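Local structure of 3-oxoacyl-[acyl-carrier-protein] synthase 2 (Rickettsia rickettsii, 4JGA) at residues A222-A226 and A227-C231; M91-F94 and I95-G98. The protein probably catalyses the decarboxylating condensation of malonyl-ACP with a growing acyl chain, the elongation step of bacterial fatty acid synthesis. All blocks are in the same frame, centred on the assembly; numbering follows the deposited sequence.

How the contacts relate
Both contacts belong to the N-terminal beta-ketoacyl synthase domain of this thiolase-fold enzyme, and each marks one end of a helix. Contact 2 comes first along the chain and starts helix 93-109; contact 1 finishes helix 218-226 and leads into the loop ahead of strand 257-265. Their centres lie 23 Å apart, and with the nearest atoms about 13 Å from each other they do not touch. Contact 2 is buried, beside helices 85-89 and 163-172, whereas contact 1 is partly buried and packs against the second subunit along several residues. M91 of contact 2 also reaches that subunit, at M292, so both helix ends adjoin the dimer partner.

Contact 1: residues A222-A226 and A227-C231; sequences AGFVA and ARALC
G223 O accepts from A227 N at 3.0 Å in the last regular turn of helix 218-226, after which the chain reverses. F224 O takes A229 N at 3.0 Å, the donor lying nearly in line with the carbonyl. V225 O is met by R228 N at 2.8 Å from well above the carbonyl plane (62° out of it), a bent bond of the tightened last turn. R228 has positive phi (57°), which turns the chain back across the helix end; with the two bonds into the last turn this makes a Schellman motif as the C-cap of the helix. Apolar side chains close over the reversal. L230 points back to the helix and sets CG against F224 CB at 3.6 Å, while its CD1 meets V225 CG2 at 4.0 Å, the two side chains crossing at about a right angle. V225 CG1 lies anti to the backbone N (chi1 166°), which leaves CG2 as the branch facing the leucine. A229 CB sits at the edge of the F224 ring, near its plane, 4.1 Å from CD1. On the exposed side the R228 chain bends at chi3 and brings its guanidinium back toward the helix end, where a water bound by NH1 donates to A226 O at 2.7 Å. A second water donates to L230 O and, weakly, to V225 O. Beyond the turn L230 packs on F252 and M254, while I156 of the second subunit packs on F224 and P153 of that subunit on R228.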
loop_
_atom_site.group_PDB
_atom_site.type_symbol
_atom_site.label_atom_id
_atom_site.label_comp_id
_atom_site.label_asym_id
_atom_site.label_seq_id
_atom_site.Cartn_x
_atom_site.Cartn_y
_atom_site.Cartn_z
ATOM N N ALA A 222 11.942 17.914 -8.254
ATOM C CA ALA A 222 11.147 18.893 -9.005
ATOM C C ALA A 222 9.688 18.862 -8.527
ATOM O O ALA A 222 9.069 19.904 -8.336
ATOM C CB ALA A 222 11.216 18.615 -10.491
ATOM N N GLY A 223 9.175 17.662 -8.276
ATOM C CA GLY A 223 7.809 17.480 -7.755
ATOM C C GLY A 223 7.541 18.188 -6.461
ATOM O O GLY A 223 6.579 18.954 -6.334
ATOM N N PHE A 224 8.437 17.998 -5.506
ATOM C CA PHE A 224 8.277 18.615 -4.189
ATOM C C PHE A 224 8.561 20.099 -4.205
ATOM O O PHE A 224 7.908 20.860 -3.476
ATOM C CB PHE A 224 9.095 17.870 -3.124
ATOM C CG PHE A 224 8.461 16.575 -2.690
ATOM C CD1 PHE A 224 7.361 16.587 -1.856
ATOM C CD2 PHE A 224 8.914 15.358 -3.168
ATOM C CE1 PHE A 224 6.755 15.411 -1.477
ATOM C CE2 PHE A 224 8.316 14.165 -2.787
ATOM C CZ PHE A 224 7.224 14.192 -1.934
ATOM N N VAL A 225 9.490 20.537 -5.061
ATOM C CA VAL A 225 9.705 21.960 -5.235
ATOM C C VAL A 225 8.419 22.578 -5.760
ATOM O O VAL A 225 7.981 23.637 -5.264
ATOM C CB VAL A 225 10.893 22.257 -6.194
ATOM C CG1 VAL A 225 10.908 23.727 -6.644
ATOM C CG2 VAL A 225 12.202 21.875 -5.526
ATOM N N ALA A 226 7.782 21.921 -6.743
ATOM C CA ALA A 226 6.591 22.508 -7.383
ATOM C C ALA A 226 5.404 22.538 -6.407
ATOM O O ALA A 226 4.609 23.438 -6.448
ATOM C CB ALA A 226 6.223 21.759 -8.657
ATOM N N ALA A 227 5.333 21.563 -5.499
ATOM C CA ALA A 227 4.352 21.586 -4.416
ATOM C C ALA A 227 4.689 22.601 -3.334
ATOM O O ALA A 227 3.969 22.687 -2.364
ATOM C CB ALA A 227 4.250 20.212 -3.799
ATOM N N ARG A 228 5.800 23.334 -3.495
ATOM C CA ARG A 228 6.296 24.310 -2.529
ATOM C C ARG A 228 6.527 23.669 -1.153
ATOM O O ARG A 228 6.389 24.313 -0.135
ATOM C CB ARG A 228 5.353 25.553 -2.455
ATOM C CG ARG A 228 4.983 26.204 -3.814
ATOM C CD ARG A 228 3.778 27.173 -3.734
ATOM N NE ARG A 228 2.551 26.459 -3.303
ATOM C CZ ARG A 228 1.738 25.731 -4.091
ATOM N NH1 ARG A 228 1.936 25.613 -5.423
ATOM N NH2 ARG A 228 0.694 25.105 -3.531
ATOM N N ALA A 229 6.918 22.407 -1.124
ATOM C CA ALA A 229 7.134 21.688 0.140
ATOM C C ALA A 229 8.571 21.810 0.705
ATOM O O ALA A 229 8.783 21.584 1.901
ATOM C CB ALA A 229 6.827 20.231 -0.081
ATOM N N LEU A 230 9.548 22.146 -0.148
ATOM C CA LEU A 230 10.966 22.038 0.231
ATOM C C LEU A 230 11.643 23.329 0.649
ATOM O O LEU A 230 11.392 24.390 0.059
ATOM C CB LEU A 230 11.787 21.408 -0.904
ATOM C CG LEU A 230 11.345 20.050 -1.435
ATOM C CD1 LEU A 230 12.398 19.467 -2.384
ATOM C CD2 LEU A 230 11.078 19.044 -0.306
ATOM N N CYS A 231 12.555 23.238 1.618
ATOM C CA CYS A 231 13.493 24.342 1.885
ATOM C C CYS A 231 14.428 24.616 0.689
ATOM O O CYS A 231 15.187 23.744 0.265
ATOM C CB CYS A 231 14.368 24.038 3.106
ATOM S SG CYS A 231 15.392 25.427 3.566
HETATM O O HOH W 1 9.845 24.185 -2.368
HETATM O O HOH W 2 4.318 25.962 -7.347
#

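Contact 2: residues M91-F94 and I95-G98; sequences MDKF and IHYG
I95 CG1 lies over one face of the F94 ring, 3.6 Å from its centroid in a CH-pi contact, with D92 OD2 in plane at the ring edge. K93 CA covers one face of the H96 imidazole, and K93 O sits over one face of the Y97 ring, displaced toward its rim. These rings project from the N-terminal turn of helix 93-109, which D92 opens as N-cap: its OD2 accepts from F94 N at 3.0 Å in an almost straight capping bond, met on the anti side and 31° out of the carboxylate plane. OD1 is held by M135 N, so both oxygens help fix the cap. The backbone O of D92 takes two donors, I95 N from above the carbonyl plane and H96 N in that plane, on a lone pair. F94 CG stands between the backbone N and the carbonyl carbon (chi1 87°), which lays the ring alongside I95. Bent at chi2 and chi3, M91 brings CE to I95 CD1 at 3.6 Å; both side chains also pack on L163 and L167 of helix 163-172. K93 and Y97 run side by side, and one water joins their ends, 3.1 Å from K93 NZ and 2.8 Å from Y97 OH.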
loop_
_atom_site.group_PDB
_atom_site.type_symbol
_atom_site.label_atom_id
_atom_site.label_comp_id
_atom_site.label_asym_id
_atom_site.label_seq_id
_atom_site.Cartn_x
_atom_site.Cartn_y
_atom_site.Cartn_z
ATOM N N MET A 91 16.585 -4.270 -9.013
ATOM C CA MET A 91 15.471 -3.639 -8.316
ATOM C C MET A 91 15.761 -2.169 -8.050
ATOM O O MET A 91 16.915 -1.748 -8.066
ATOM C CB MET A 91 15.207 -4.365 -6.990
ATOM C CG MET A 91 15.072 -5.898 -7.104
ATOM S SD MET A 91 13.781 -6.476 -8.220
ATOM C CE MET A 91 12.371 -6.283 -7.225
ATOM N N ASP A 92 14.704 -1.382 -7.838
ATOM C CA ASP A 92 14.854 0.003 -7.440
ATOM C C ASP A 92 15.571 0.084 -6.073
ATOM O O ASP A 92 15.443 -0.805 -5.217
ATOM C CB ASP A 92 13.500 0.697 -7.338
ATOM C CG ASP A 92 13.625 2.207 -7.212
ATOM O OD1 ASP A 92 13.803 2.862 -8.282
ATOM O OD2 ASP A 92 13.612 2.730 -6.059
ATOM N N LYS A 93 16.310 1.159 -5.886
ATOM C CA LYS A 93 17.006 1.414 -4.633
ATOM C C LYS A 93 16.136 1.398 -3.393
ATOM O O LYS A 93 16.634 1.032 -2.347
ATOM C CB LYS A 93 17.749 2.747 -4.687
ATOM C CG LYS A 93 19.041 2.622 -5.452
ATOM C CD LYS A 93 19.455 3.930 -6.075
ATOM C CE LYS A 93 19.932 4.925 -5.062
ATOM N NZ LYS A 93 21.380 5.111 -5.319
ATOM N N PHE A 94 14.851 1.772 -3.483
ATOM C CA PHE A 94 13.998 1.663 -2.293
ATOM C C PHE A 94 13.992 0.224 -1.818
ATOM O O PHE A 94 14.010 -0.019 -0.624
ATOM C CB PHE A 94 12.579 2.239 -2.445
ATOM C CG PHE A 94 11.563 1.275 -3.003
ATOM C CD1 PHE A 94 11.406 1.136 -4.374
ATOM C CD2 PHE A 94 10.743 0.535 -2.161
ATOM C CE1 PHE A 94 10.491 0.247 -4.904
ATOM C CE2 PHE A 94 9.842 -0.358 -2.681
ATOM C CZ PHE A 94 9.699 -0.493 -4.054
ATOM N N ILE A 95 14.052 -0.721 -2.745
ATOM C CA ILE A 95 14.087 -2.138 -2.399
ATOM C C ILE A 95 15.470 -2.517 -1.811
ATOM O O ILE A 95 15.538 -3.285 -0.853
ATOM C CB ILE A 95 13.686 -3.028 -3.590
ATOM C CG1 ILE A 95 12.188 -2.827 -3.857
ATOM C CG2 ILE A 95 14.023 -4.479 -3.295
ATOM C CD1 ILE A 95 11.669 -3.380 -5.171
ATOM N N HIS A 96 16.549 -1.951 -2.351
ATOM C CA HIS A 96 17.869 -2.209 -1.816
ATOM C C HIS A 96 17.906 -1.765 -0.341
ATOM O O HIS A 96 18.367 -2.503 0.508
ATOM C CB HIS A 96 18.962 -1.449 -2.532
ATOM C CG HIS A 96 19.099 -1.750 -3.994
ATOM N ND1 HIS A 96 19.951 -1.028 -4.803
ATOM C CD2 HIS A 96 18.456 -2.616 -4.802
ATOM C CE1 HIS A 96 19.863 -1.479 -6.044
ATOM N NE2 HIS A 96 18.957 -2.434 -6.070
ATOM N N TYR A 97 17.444 -0.557 -0.068
ATOM C CA TYR A 97 17.476 -0.032 1.278
ATOM C C TYR A 97 16.579 -0.862 2.211
ATOM O O TYR A 97 16.966 -1.177 3.331
ATOM C CB TYR A 97 17.033 1.426 1.318
ATOM C CG TYR A 97 17.859 2.389 0.498
ATOM C CD1 TYR A 97 19.206 2.132 0.173
ATOM C CD2 TYR A 97 17.301 3.578 0.043
ATOM C CE1 TYR A 97 19.956 3.047 -0.563
ATOM C CE2 TYR A 97 18.046 4.493 -0.681
ATOM C CZ TYR A 97 19.356 4.223 -1.002
ATOM O OH TYR A 97 20.052 5.156 -1.718
ATOM N N GLY A 98 15.396 -1.210 1.726
ATOM C CA GLY A 98 14.405 -2.000 2.476
ATOM C C GLY A 98 14.953 -3.380 2.827
ATOM O O GLY A 98 14.839 -3.824 3.957
HETATM O O HOH W 3 22.702 4.869 -2.512
#